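Local coordinates for Acarbose/maltose binding protein GacH (Streptomyces glaucescens, PDB 3K01) that binds acarbose and an acarbose homolog as the solute receptor of an ABC transporter, and probably also binds maltose, at residues N247-G252 with A271-A276; A144-K149 with G277-A282; D240-M245 with M257-W262; G178-Y183 with G252-M257. All coordinates share one frame; numbering follows the deposited sequence.

Interaction 1. Residues N247-G252 with A271-A276; sequences NAFKSG and ARFKDA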
loop_
_atom_site.group_PDB
_atom_site.type_symbol
_atom_site.label_atom_id
_atom_site.label_comp_id
_atom_site.label_asym_id
_atom_site.label_seq_id
_atom_site.Cartn_x
_atom_site.Cartn_y
_atom_site.Cartn_z
ATOM N N ASN A 247 13.167 -15.968 2.868
ATOM C CA ASN A 247 14.249 -16.943 2.857
ATOM C C ASN A 247 14.347 -17.606 1.492
ATOM O O ASN A 247 15.452 -17.857 0.983
ATOM C CB ASN A 247 14.044 -18.021 3.939
ATOM C CG ASN A 247 14.180 -17.471 5.354
ATOM O OD1 ASN A 247 14.729 -16.411 5.568
ATOM N ND2 ASN A 247 13.628 -18.195 6.314
ATOM N N ALA A 248 13.201 -17.918 0.889
ATOM C CA ALA A 248 13.192 -18.567 -0.423
ATOM C C ALA A 248 13.805 -17.648 -1.471
ATOM O O ALA A 248 14.584 -18.114 -2.344
ATOM C CB ALA A 248 11.772 -18.967 -0.832
ATOM N N PHE A 249 13.449 -16.372 -1.444
ATOM C CA PHE A 249 13.941 -15.481 -2.476
ATOM C C PHE A 249 15.419 -15.133 -2.248
ATOM O O PHE A 249 16.217 -15.102 -3.200
ATOM C CB PHE A 249 13.087 -14.216 -2.536
ATOM C CG PHE A 249 13.460 -13.285 -3.636
ATOM C CD1 PHE A 249 13.044 -13.551 -4.932
ATOM C CD2 PHE A 249 14.276 -12.198 -3.407
ATOM C CE1 PHE A 249 13.381 -12.677 -5.969
ATOM C CE2 PHE A 249 14.626 -11.334 -4.468
ATOM C CZ PHE A 249 14.182 -11.582 -5.747
ATOM N N LYS A 250 15.789 -14.839 -1.009
ATOM C CA LYS A 250 17.189 -14.503 -0.701
ATOM C C LYS A 250 18.161 -15.615 -1.011
ATOM O O LYS A 250 19.333 -15.350 -1.378
ATOM C CB LYS A 250 17.321 -14.100 0.760
ATOM C CG LYS A 250 16.705 -12.695 1.018
ATOM C CD LYS A 250 16.442 -12.419 2.490
ATOM C CE LYS A 250 17.713 -12.316 3.308
ATOM N NZ LYS A 250 17.390 -12.058 4.743
ATOM N N SER A 251 17.701 -16.848 -0.869
ATOM C CA SER A 251 18.553 -18.010 -1.091
ATOM C C SER A 251 18.522 -18.531 -2.525
ATOM O O SER A 251 19.336 -19.382 -2.885
ATOM C CB SER A 251 18.123 -19.153 -0.179
ATOM O OG SER A 251 16.852 -19.648 -0.566
ATOM N N GLY A 252 17.593 -18.066 -3.359
ATOM C CA GLY A 252 17.481 -18.607 -4.707
ATOM C C GLY A 252 16.700 -19.896 -4.812
ATOM O O GLY A 252 16.662 -20.508 -5.879
ATOM N N ALA A 271 21.862 -13.928 0.450
ATOM C CA ALA A 271 23.073 -14.534 -0.060
ATOM C C ALA A 271 23.213 -14.410 -1.566
ATOM O O ALA A 271 24.335 -14.392 -2.073
ATOM C CB ALA A 271 23.155 -15.983 0.348
ATOM N N ARG A 272 22.104 -14.300 -2.298
ATOM C CA ARG A 272 22.209 -14.156 -3.749
ATOM C C ARG A 272 22.205 -12.710 -4.211
ATOM O O ARG A 272 22.223 -12.449 -5.418
ATOM C CB ARG A 272 21.147 -15.007 -4.436
ATOM C CG ARG A 272 21.608 -16.487 -4.475
ATOM C CD ARG A 272 20.622 -17.289 -5.169
ATOM N NE ARG A 272 20.976 -18.687 -5.077
ATOM C CZ ARG A 272 21.580 -19.333 -6.049
ATOM N NH1 ARG A 272 21.934 -18.689 -7.160
ATOM N NH2 ARG A 272 21.873 -20.624 -5.910
ATOM N N PHE A 273 22.254 -11.772 -3.262
ATOM C CA PHE A 273 22.185 -10.336 -3.572
ATOM C C PHE A 273 23.306 -9.488 -2.981
ATOM O O PHE A 273 23.130 -8.285 -2.773
ATOM C CB PHE A 273 20.781 -9.781 -3.227
ATOM C CG PHE A 273 19.700 -10.511 -3.961
ATOM C CD1 PHE A 273 19.384 -10.172 -5.274
ATOM C CD2 PHE A 273 19.087 -11.631 -3.397
ATOM C CE1 PHE A 273 18.438 -10.861 -6.004
ATOM C CE2 PHE A 273 18.135 -12.348 -4.139
ATOM C CZ PHE A 273 17.824 -11.964 -5.448
ATOM N N LYS A 274 24.449 -10.133 -2.752
ATOM C CA LYS A 274 25.681 -9.399 -2.408
ATOM C C LYS A 274 25.893 -8.238 -3.388
ATOM O O LYS A 274 26.222 -7.130 -2.975
ATOM C CB LYS A 274 26.893 -10.329 -2.413
ATOM C CG LYS A 274 26.946 -11.298 -1.224
ATOM C CD LYS A 274 28.121 -12.292 -1.344
ATOM C CE LYS A 274 28.137 -13.032 -2.693
ATOM N NZ LYS A 274 29.119 -14.149 -2.762
ATOM N N ASP A 275 25.670 -8.503 -4.675
ATOM C CA ASP A 275 25.592 -7.468 -5.706
ATOM C C ASP A 275 24.128 -7.065 -5.824
ATOM O O ASP A 275 23.311 -7.835 -6.362
ATOM C CB ASP A 275 26.107 -8.053 -7.029
ATOM C CG ASP A 275 26.091 -7.054 -8.198
ATOM O OD1 ASP A 275 25.625 -5.901 -8.065
ATOM O OD2 ASP A 275 26.570 -7.453 -9.289
ATOM N N ALA A 276 23.771 -5.872 -5.332
ATOM C CA ALA A 276 22.392 -5.357 -5.426
ATOM C C ALA A 276 21.920 -5.240 -6.868
ATOM O O ALA A 276 20.709 -5.223 -7.145
ATOM C CB ALA A 276 22.273 -4.002 -4.726
#
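Arg272 NE donates to Ser251 O at 2.8 Å, the shorter of two bonds between the helix end at 247-252 and the loop 271-276. The oxygen lies at the edge of the guanidinium group, close to its plane. Seen from Ser251, the donor stands well above the carbonyl plane, 49° out of it, and does not point at a lone pair. The arginine chain runs extended from CG to NE past the last turn. Its CD comes within 3.4 Å of Gly252 CA. Gly252 has positive phi and ends the helix in a Schellman motif; having no side chain, it lets the arginine pass this closely. The second bond runs from Arg272 N to Lys250 O at 3.1 Å, with the nitrogen almost in line with the carbonyl, though the bond bends at the hydrogen. One residue thus holds two successive carbonyls at the C-terminal end of the helix. The positive guanidinium probably also suits this end of the helix dipole. Within the last turn, Ser251 OG folds back to Asn247 O at 2.8 Å, and the same oxygen accepts from Ser251 N.

The rest of the contact is aromatic. Phe249 CE2 meets Phe273 CZ at 3.4 Å. The two planes are only 11° apart, but the rings are slid so far that they barely overlap. Lys250 NZ turns to a salt bridge with Asp266. Both phenylalanines pack on Val267 of helix 264-268 and Leu279 of strand 279-283, and Phe249 also reaches Phe146 and Met257 in strands 132-148 and 254-259.

Interaction 2. Residues A144-K149 with G277-A282; sequences ALFYNK and GNLGVA
Tyr147 N donates to Gly280 O at 2.8 Å, and Gly280 N returns a bond to Tyr147 O at 3.0 Å. They form a hydrogen-bonded pair of an antiparallel sheet. Leu145 and Ala282 form the next such pair, again with a bond each way. Beyond the strand end, Lys149 N donates to Asn278 O at 2.9 Å and continues the pairing into the first turn of the next helix.

Side chains cover both faces of the pair. The Tyr147 ring lies flat over the glycine, with Gly280 CA 3.6 Å from the ring centroid, a CH-pi contact. Its first torsion, 58°, sets CG between the backbone N and the carbonyl carbon, which folds the ring over the neighbouring strand. A bare glycine lets the ring come this near. On the other face, Val281 CG2 stands over the centre of the Phe146 ring, 4.3 Å from its centroid. Ala144 CB and Val281 CG1 are tightly packed.

Waters and polar groups add a second shell. Midway along, one water joins Tyr147 OH to Val281 O. At the Lys149 end, another accepts from Lys149 NZ at 2.6 Å and donates to Gly277 O; the extended lysine chain runs alongside the backbone of 277-280. Asn278 OD1 accepts from Glu150 N, while its ND2 donates to Arg272 O. Strand 254-259 pairs with 144-148, and Phe355 of helix 351-360 packs on Leu279 and Val281. The chemistry implies a pairing fixed by regular backbone bonds, with mostly apolar faces and water-bridged polar groups beside strand 279-282 and at the Lys149 end.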
loop_
_atom_site.group_PDB
_atom_site.type_symbol
_atom_site.label_atom_id
_atom_site.label_comp_id
_atom_site.label_asym_id
_atom_site.label_seq_id
_atom_site.Cartn_x
_atom_site.Cartn_y
_atom_site.Cartn_z
ATOM N N ALA A 144 5.009 -5.459 -6.045
ATOM C CA ALA A 144 5.740 -5.534 -7.300
ATOM C C ALA A 144 6.365 -6.913 -7.424
ATOM O O ALA A 144 6.525 -7.606 -6.424
ATOM C CB ALA A 144 6.837 -4.452 -7.340
ATOM N N LEU A 145 6.702 -7.294 -8.656
ATOM C CA LEU A 145 7.396 -8.563 -8.885
ATOM C C LEU A 145 8.912 -8.359 -8.735
ATOM O O LEU A 145 9.530 -7.668 -9.546
ATOM C CB LEU A 145 7.071 -9.047 -10.284
ATOM C CG LEU A 145 7.634 -10.433 -10.639
ATOM C CD1 LEU A 145 6.989 -11.537 -9.850
ATOM C CD2 LEU A 145 7.483 -10.648 -12.143
ATOM N N PHE A 146 9.482 -8.946 -7.693
ATOM C CA PHE A 146 10.939 -8.971 -7.508
ATOM C C PHE A 146 11.497 -10.171 -8.271
ATOM O O PHE A 146 10.902 -11.252 -8.276
ATOM C CB PHE A 146 11.295 -9.196 -6.039
ATOM C CG PHE A 146 11.080 -8.023 -5.122
ATOM C CD1 PHE A 146 12.026 -7.753 -4.155
ATOM C CD2 PHE A 146 9.925 -7.230 -5.141
ATOM C CE1 PHE A 146 11.873 -6.725 -3.234
ATOM C CE2 PHE A 146 9.770 -6.179 -4.229
ATOM C CZ PHE A 146 10.765 -5.928 -3.283
ATOM N N TYR A 147 12.650 -10.013 -8.902
ATOM C CA TYR A 147 13.251 -11.126 -9.622
ATOM C C TYR A 147 14.767 -11.139 -9.457
ATOM O O TYR A 147 15.426 -10.106 -9.313
ATOM C CB TYR A 147 12.844 -11.155 -11.111
ATOM C CG TYR A 147 13.173 -9.931 -11.917
ATOM C CD1 TYR A 147 12.312 -8.830 -11.933
ATOM C CD2 TYR A 147 14.336 -9.892 -12.703
ATOM C CE1 TYR A 147 12.607 -7.718 -12.693
ATOM C CE2 TYR A 147 14.626 -8.790 -13.452
ATOM C CZ TYR A 147 13.757 -7.717 -13.443
ATOM O OH TYR A 147 14.040 -6.584 -14.194
ATOM N N ASN A 148 15.308 -12.353 -9.477
ATOM C CA ASN A 148 16.736 -12.620 -9.439
ATOM C C ASN A 148 17.247 -12.552 -10.871
ATOM O O ASN A 148 16.950 -13.414 -11.705
ATOM C CB ASN A 148 16.933 -14.014 -8.829
ATOM C CG ASN A 148 18.395 -14.395 -8.623
ATOM O OD1 ASN A 148 18.754 -15.035 -7.579
ATOM N ND2 ASN A 148 19.221 -14.097 -9.592
ATOM N N LYS A 149 18.015 -11.505 -11.172
ATOM C CA LYS A 149 18.447 -11.293 -12.557
ATOM C C LYS A 149 19.302 -12.434 -13.073
ATOM O O LYS A 149 19.121 -12.866 -14.205
ATOM C CB LYS A 149 19.178 -9.962 -12.714
ATOM C CG LYS A 149 18.264 -8.757 -12.573
ATOM C CD LYS A 149 19.022 -7.450 -12.771
ATOM C CE LYS A 149 18.090 -6.260 -12.620
ATOM N NZ LYS A 149 18.611 -5.024 -13.285
ATOM N N GLY A 277 22.882 -5.161 -7.785
ATOM C CA GLY A 277 22.597 -5.192 -9.209
ATOM C C GLY A 277 22.024 -6.518 -9.697
ATOM O O GLY A 277 21.654 -6.635 -10.862
ATOM N N ASN A 278 21.921 -7.514 -8.812
ATOM C CA ASN A 278 21.233 -8.750 -9.145
ATOM C C ASN A 278 19.727 -8.702 -8.884
ATOM O O ASN A 278 19.026 -9.651 -9.209
ATOM C CB ASN A 278 21.840 -9.931 -8.412
ATOM C CG ASN A 278 21.406 -11.242 -9.030
ATOM O OD1 ASN A 278 21.352 -11.372 -10.247
ATOM N ND2 ASN A 278 21.076 -12.222 -8.190
ATOM N N LEU A 279 19.238 -7.627 -8.280
ATOM C CA LEU A 279 17.813 -7.497 -7.994
ATOM C C LEU A 279 17.118 -6.678 -9.051
ATOM O O LEU A 279 17.531 -5.564 -9.343
ATOM C CB LEU A 279 17.606 -6.845 -6.634
ATOM C CG LEU A 279 16.123 -6.617 -6.266
ATOM C CD1 LEU A 279 15.332 -7.934 -6.198
ATOM C CD2 LEU A 279 16.036 -5.852 -4.965
ATOM N N GLY A 280 16.052 -7.237 -9.611
ATOM C CA GLY A 280 15.167 -6.469 -10.465
ATOM C C GLY A 280 13.802 -6.378 -9.827
ATOM O O GLY A 280 13.391 -7.270 -9.048
ATOM N N VAL A 281 13.088 -5.310 -10.165
ATOM C CA VAL A 281 11.705 -5.123 -9.715
ATOM C C VAL A 281 10.880 -4.683 -10.903
ATOM O O VAL A 281 11.291 -3.780 -11.650
ATOM C CB VAL A 281 11.617 -4.093 -8.567
ATOM C CG1 VAL A 281 10.190 -3.918 -8.117
ATOM C CG2 VAL A 281 12.465 -4.540 -7.373
ATOM N N ALA A 282 9.725 -5.325 -11.077
ATOM C CA ALA A 282 8.814 -5.053 -12.187
ATOM C C ALA A 282 7.385 -4.953 -11.628
ATOM O O ALA A 282 7.129 -5.332 -10.504
ATOM C CB ALA A 282 8.899 -6.168 -13.213
HETATM O O HOH W 1 12.232 -4.531 -14.195
HETATM O O HOH W 2 21.151 -4.815 -12.625
#

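Interaction 3. Residues D240-M245 with M257-W262; sequences DGWNNM and MVNGPW
Met245 and Asn259 form the buried, closely packed part of this contact, together with Met257. Met245 CG lies 3.7 Å from Met257 SD, and the two side chains cross at about a right angle. The Met245 chain then bends at chi3 (59°), which brings its CE to 3.5 Å from Asn259 ND2. No hydrogen bond spans the two segments. Within 257-262, Asn259 OD1 accepts from Gly260 N at 2.8 Å, and its ND2 makes a weak, nearly straight bond to Met257 SD.

Trp242 leads outward from this core. Its CZ3 reaches Asn259 OD1 at 3.3 Å, and the oxygen sits at the ring edge, in plane. Ring and amide planes are 84° apart. Farther out, Trp242 CH2 touches Trp262 CD1 at 3.5 Å. The indoles meet obliquely, their planes 41° apart. This side is the solvent side, with Trp262 exposed and Trp242 partly so.

The contact lays the first turns of helix 241-251 against strand 254-259. Phe146 of strand 132-148 packs on Met257 and Asn259, and Tyr183 of strand 180-183 on Met245.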
loop_
_atom_site.group_PDB
_atom_site.type_symbol
_atom_site.label_atom_id
_atom_site.label_comp_id
_atom_site.label_asym_id
_atom_site.label_seq_id
_atom_site.Cartn_x
_atom_site.Cartn_y
_atom_site.Cartn_z
ATOM N N ASP A 240 3.975 -18.692 8.624
ATOM C CA ASP A 240 5.281 -18.024 8.585
ATOM C C ASP A 240 5.608 -17.553 7.160
ATOM O O ASP A 240 6.757 -17.640 6.729
ATOM C CB ASP A 240 6.358 -18.983 9.142
ATOM C CG ASP A 240 7.632 -18.271 9.618
ATOM O OD1 ASP A 240 7.603 -17.085 9.932
ATOM O OD2 ASP A 240 8.665 -18.973 9.679
ATOM N N GLY A 241 4.603 -17.071 6.438
ATOM C CA GLY A 241 4.803 -16.752 5.019
ATOM C C GLY A 241 5.799 -15.669 4.758
ATOM O O GLY A 241 6.494 -15.730 3.731
ATOM N N TRP A 242 5.881 -14.659 5.621
ATOM C CA TRP A 242 6.873 -13.604 5.411
ATOM C C TRP A 242 8.300 -14.193 5.431
ATOM O O TRP A 242 9.107 -14.003 4.498
ATOM C CB TRP A 242 6.728 -12.495 6.467
ATOM C CG TRP A 242 7.816 -11.508 6.316
ATOM C CD1 TRP A 242 8.953 -11.404 7.070
ATOM C CD2 TRP A 242 7.916 -10.554 5.281
ATOM N NE1 TRP A 242 9.758 -10.410 6.556
ATOM C CE2 TRP A 242 9.133 -9.875 5.462
ATOM C CE3 TRP A 242 7.075 -10.200 4.206
ATOM C CZ2 TRP A 242 9.537 -8.823 4.602
ATOM C CZ3 TRP A 242 7.477 -9.176 3.371
ATOM C CH2 TRP A 242 8.693 -8.503 3.584
ATOM N N ASN A 243 8.643 -14.901 6.496
ATOM C CA ASN A 243 9.982 -15.468 6.583
ATOM C C ASN A 243 10.211 -16.496 5.524
ATOM O O ASN A 243 11.293 -16.565 4.933
ATOM C CB ASN A 243 10.246 -16.068 7.962
ATOM C CG ASN A 243 10.416 -15.030 9.036
ATOM O OD1 ASN A 243 9.827 -15.145 10.119
ATOM N ND2 ASN A 243 11.229 -14.039 8.777
ATOM N N ASN A 244 9.218 -17.324 5.249
ATOM C CA ASN A 244 9.407 -18.344 4.235
ATOM C C ASN A 244 9.662 -17.706 2.857
ATOM O O ASN A 244 10.524 -18.156 2.091
ATOM C CB ASN A 244 8.196 -19.299 4.172
ATOM C CG ASN A 244 8.202 -20.352 5.271
ATOM O OD1 ASN A 244 7.157 -20.648 5.885
ATOM N ND2 ASN A 244 9.341 -20.921 5.524
ATOM N N MET A 245 8.911 -16.667 2.540
ATOM C CA MET A 245 9.078 -15.995 1.265
ATOM C C MET A 245 10.448 -15.320 1.171
ATOM O O MET A 245 11.164 -15.530 0.192
ATOM C CB MET A 245 7.994 -14.944 1.117
ATOM C CG MET A 245 8.110 -14.167 -0.165
ATOM S SD MET A 245 6.651 -13.222 -0.583
ATOM C CE MET A 245 6.553 -12.181 0.870
ATOM N N MET A 257 9.391 -13.237 -6.439
ATOM C CA MET A 257 8.376 -13.145 -5.368
ATOM C C MET A 257 7.658 -11.836 -5.632
ATOM O O MET A 257 8.123 -11.003 -6.390
ATOM C CB MET A 257 8.980 -13.133 -3.966
ATOM C CG MET A 257 9.813 -11.896 -3.682
ATOM S SD MET A 257 10.307 -11.821 -1.934
ATOM C CE MET A 257 11.427 -10.433 -1.892
ATOM N N VAL A 258 6.504 -11.648 -5.002
ATOM C CA VAL A 258 5.832 -10.347 -5.029
ATOM C C VAL A 258 6.021 -9.697 -3.664
ATOM O O VAL A 258 5.896 -10.353 -2.632
ATOM C CB VAL A 258 4.357 -10.536 -5.353
ATOM C CG1 VAL A 258 3.559 -9.235 -5.166
ATOM C CG2 VAL A 258 4.217 -11.065 -6.755
ATOM N N ASN A 259 6.378 -8.418 -3.654
ATOM C CA ASN A 259 6.673 -7.773 -2.384
ATOM C C ASN A 259 6.671 -6.273 -2.541
ATOM O O ASN A 259 6.472 -5.763 -3.663
ATOM C CB ASN A 259 8.003 -8.296 -1.816
ATOM C CG ASN A 259 7.960 -8.458 -0.319
ATOM O OD1 ASN A 259 7.277 -7.705 0.387
ATOM N ND2 ASN A 259 8.665 -9.470 0.184
ATOM N N GLY A 260 6.875 -5.562 -1.436
ATOM C CA GLY A 260 6.837 -4.106 -1.465
ATOM C C GLY A 260 8.164 -3.489 -1.096
ATOM O O GLY A 260 9.144 -4.175 -0.813
ATOM N N PRO A 261 8.224 -2.151 -1.083
ATOM C CA PRO A 261 9.469 -1.426 -0.796
ATOM C C PRO A 261 10.080 -1.811 0.545
ATOM O O PRO A 261 11.308 -1.790 0.693
ATOM C CB PRO A 261 9.022 0.047 -0.796
ATOM C CG PRO A 261 7.827 0.028 -1.760
ATOM C CD PRO A 261 7.110 -1.237 -1.412
ATOM N N TRP A 262 9.242 -2.183 1.507
ATOM C CA TRP A 262 9.689 -2.562 2.839
ATOM C C TRP A 262 10.589 -3.801 2.831
ATOM O O TRP A 262 11.239 -4.095 3.840
ATOM C CB TRP A 262 8.475 -2.812 3.767
ATOM C CG TRP A 262 7.532 -3.790 3.188
ATOM C CD1 TRP A 262 7.623 -5.151 3.259
ATOM C CD2 TRP A 262 6.368 -3.506 2.406
ATOM N NE1 TRP A 262 6.589 -5.736 2.566
ATOM C CE2 TRP A 262 5.796 -4.742 2.043
ATOM C CE3 TRP A 262 5.749 -2.328 1.979
ATOM C CZ2 TRP A 262 4.631 -4.839 1.258
ATOM C CZ3 TRP A 262 4.566 -2.423 1.205
ATOM C CH2 TRP A 262 4.037 -3.673 0.841
#

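Interaction 4. Residues G178-Y183 with G252-M257; sequences GATGLY and GKVAMM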
loop_
_atom_site.group_PDB
_atom_site.type_symbol
_atom_site.label_atom_id
_atom_site.label_comp_id
_atom_site.label_asym_id
_atom_site.label_seq_id
_atom_site.Cartn_x
_atom_site.Cartn_y
_atom_site.Cartn_z
ATOM N N GLY A 178 17.145 -25.448 -11.412
ATOM C CA GLY A 178 16.553 -26.140 -10.281
ATOM C C GLY A 178 15.674 -25.246 -9.395
ATOM O O GLY A 178 14.932 -25.769 -8.567
ATOM N N ALA A 179 15.779 -23.922 -9.503
ATOM C CA ALA A 179 14.940 -23.038 -8.684
ATOM C C ALA A 179 13.497 -23.116 -9.128
ATOM O O ALA A 179 13.222 -23.309 -10.300
ATOM C CB ALA A 179 15.434 -21.620 -8.795
ATOM N N THR A 180 12.584 -22.952 -8.181
ATOM C CA THR A 180 11.169 -22.753 -8.514
ATOM C C THR A 180 10.985 -21.321 -9.043
ATOM O O THR A 180 11.712 -20.407 -8.632
ATOM C CB THR A 180 10.325 -23.007 -7.257
ATOM O OG1 THR A 180 10.377 -24.403 -6.972
ATOM C CG2 THR A 180 8.868 -22.606 -7.425
ATOM N N GLY A 181 10.063 -21.119 -9.974
ATOM C CA GLY A 181 9.862 -19.753 -10.487
ATOM C C GLY A 181 9.497 -18.723 -9.439
ATOM O O GLY A 181 10.161 -17.694 -9.332
ATOM N N LEU A 182 8.436 -19.008 -8.681
ATOM C CA LEU A 182 7.799 -17.990 -7.854
ATOM C C LEU A 182 7.559 -18.490 -6.445
ATOM O O LEU A 182 7.104 -19.624 -6.241
ATOM C CB LEU A 182 6.442 -17.647 -8.490
ATOM C CG LEU A 182 5.544 -16.621 -7.787
ATOM C CD1 LEU A 182 6.177 -15.223 -7.741
ATOM C CD2 LEU A 182 4.155 -16.542 -8.385
ATOM N N TYR A 183 7.785 -17.627 -5.452
ATOM C CA TYR A 183 7.198 -17.849 -4.130
ATOM C C TYR A 183 5.892 -17.108 -4.077
ATOM O O TYR A 183 5.905 -15.894 -4.234
ATOM C CB TYR A 183 8.108 -17.391 -2.978
ATOM C CG TYR A 183 7.529 -17.834 -1.660
ATOM C CD1 TYR A 183 7.940 -19.024 -1.077
ATOM C CD2 TYR A 183 6.506 -17.129 -1.046
ATOM C CE1 TYR A 183 7.366 -19.486 0.109
ATOM C CE2 TYR A 183 5.945 -17.575 0.153
ATOM C CZ TYR A 183 6.380 -18.728 0.700
ATOM O OH TYR A 183 5.783 -19.149 1.869
ATOM N N GLY A 252 17.593 -18.066 -3.359
ATOM C CA GLY A 252 17.481 -18.607 -4.707
ATOM C C GLY A 252 16.700 -19.896 -4.812
ATOM O O GLY A 252 16.662 -20.508 -5.879
ATOM N N LYS A 253 16.025 -20.315 -3.745
ATOM C CA LYS A 253 15.074 -21.410 -3.864
ATOM C C LYS A 253 13.979 -21.057 -4.888
ATOM O O LYS A 253 13.469 -21.915 -5.613
ATOM C CB LYS A 253 14.464 -21.709 -2.503
ATOM C CG LYS A 253 13.549 -22.904 -2.508
ATOM C CD LYS A 253 13.077 -23.205 -1.100
ATOM C CE LYS A 253 12.255 -24.479 -1.098
ATOM N NZ LYS A 253 11.813 -24.860 0.265
ATOM N N VAL A 254 13.604 -19.776 -4.916
ATOM C CA VAL A 254 12.764 -19.260 -6.004
ATOM C C VAL A 254 13.499 -18.130 -6.724
ATOM O O VAL A 254 14.394 -17.496 -6.135
ATOM C CB VAL A 254 11.388 -18.719 -5.513
ATOM C CG1 VAL A 254 10.615 -19.828 -4.833
ATOM C CG2 VAL A 254 11.552 -17.538 -4.578
ATOM N N ALA A 255 13.066 -17.851 -7.949
ATOM C CA ALA A 255 13.632 -16.756 -8.717
ATOM C C ALA A 255 12.858 -15.451 -8.610
ATOM O O ALA A 255 13.370 -14.387 -9.011
ATOM C CB ALA A 255 13.733 -17.156 -10.178
ATOM N N MET A 256 11.617 -15.525 -8.120
ATOM C CA MET A 256 10.687 -14.381 -8.111
ATOM C C MET A 256 9.840 -14.413 -6.875
ATOM O O MET A 256 9.536 -15.482 -6.362
ATOM C CB MET A 256 9.771 -14.443 -9.338
ATOM C CG MET A 256 10.531 -14.313 -10.655
ATOM S SD MET A 256 9.491 -14.365 -12.132
ATOM C CE MET A 256 9.284 -16.160 -12.286
ATOM N N MET A 257 9.391 -13.237 -6.439
ATOM C CA MET A 257 8.376 -13.145 -5.368
ATOM C C MET A 257 7.658 -11.836 -5.632
ATOM O O MET A 257 8.123 -11.003 -6.390
ATOM C CB MET A 257 8.980 -13.133 -3.966
ATOM C CG MET A 257 9.813 -11.896 -3.682
ATOM S SD MET A 257 10.307 -11.821 -1.934
ATOM C CE MET A 257 11.427 -10.433 -1.892
HETATM O O HOH W 3 14.751 -25.077 -5.585
#
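Val254 and Thr180 sit side by side on one face of a parallel strand pair. Strand 254-259 ends a beta-alpha-beta crossover that starts at strand 234-235 and runs through helix 241-251; strand 180-183 lies between its two strands. The Val254 side chain lies alongside the opposite strand. Its CG1 is 4.0 Å from Thr180 CB, and the two side chains cross obliquely. Its CG2 touches Tyr183 CB at 3.8 Å. With CG1 anti to the carbonyl carbon (chi1 -60°), the valine spreads its branches between Thr180 and Tyr183. The tyrosine leads away from the pair, and its OH bonds to Asp237.

The other face belongs to Leu182 and Met256. Leu182 CD1 lies 4.0 Å from Met256 CB. The Met256 chain is bent at chi3 (-81°), and its methyl CE curls back to 3.4 Å from Gly181 O. Leu166 and Ile173 of helix 163-177 pack on this methionine. It also meets Leu145 and Tyr147 of strand 132-148.

The backbones corner at Gly181 and Ala255, which interrupts the regular pairing. Before the corner, Thr180 N donates to Lys253 O. At the corner, Ala255 N donates to Thr180 O at 3.0 Å, with only a weak further bond to Gly181 O. A water bridges Gly178 O and, weakly, Lys253 O at the edge of the contact. After the corner the parallel pattern resumes: Met256 O takes a CA-H contact from Leu182 CA at 3.4 Å and a hydrogen bond from Tyr183 N at 2.9 Å, with 165° at the hydrogen.

Strand 254-259 ties the set together. It supplies one side of interactions 3 and 4 and pairs with strand 132-148 of interaction 2. Interactions 1 and 3 use opposite ends of helix 241-251: the C-terminal end meets a loop through backbone carbonyls, while the N-terminal part packs with no hydrogen bond across. Interactions 2 and 4 are sheet pairings, one antiparallel and the other parallel and broken by a corner. Interactions 3 and 4 are the more buried. Interactions 1 and 2 reach the surface, with an arginine and bridging waters respectively. A probable hydrogen bond from Asn148 N to Ala255 O, 2.8 Å, joins interaction 2 to interaction 4.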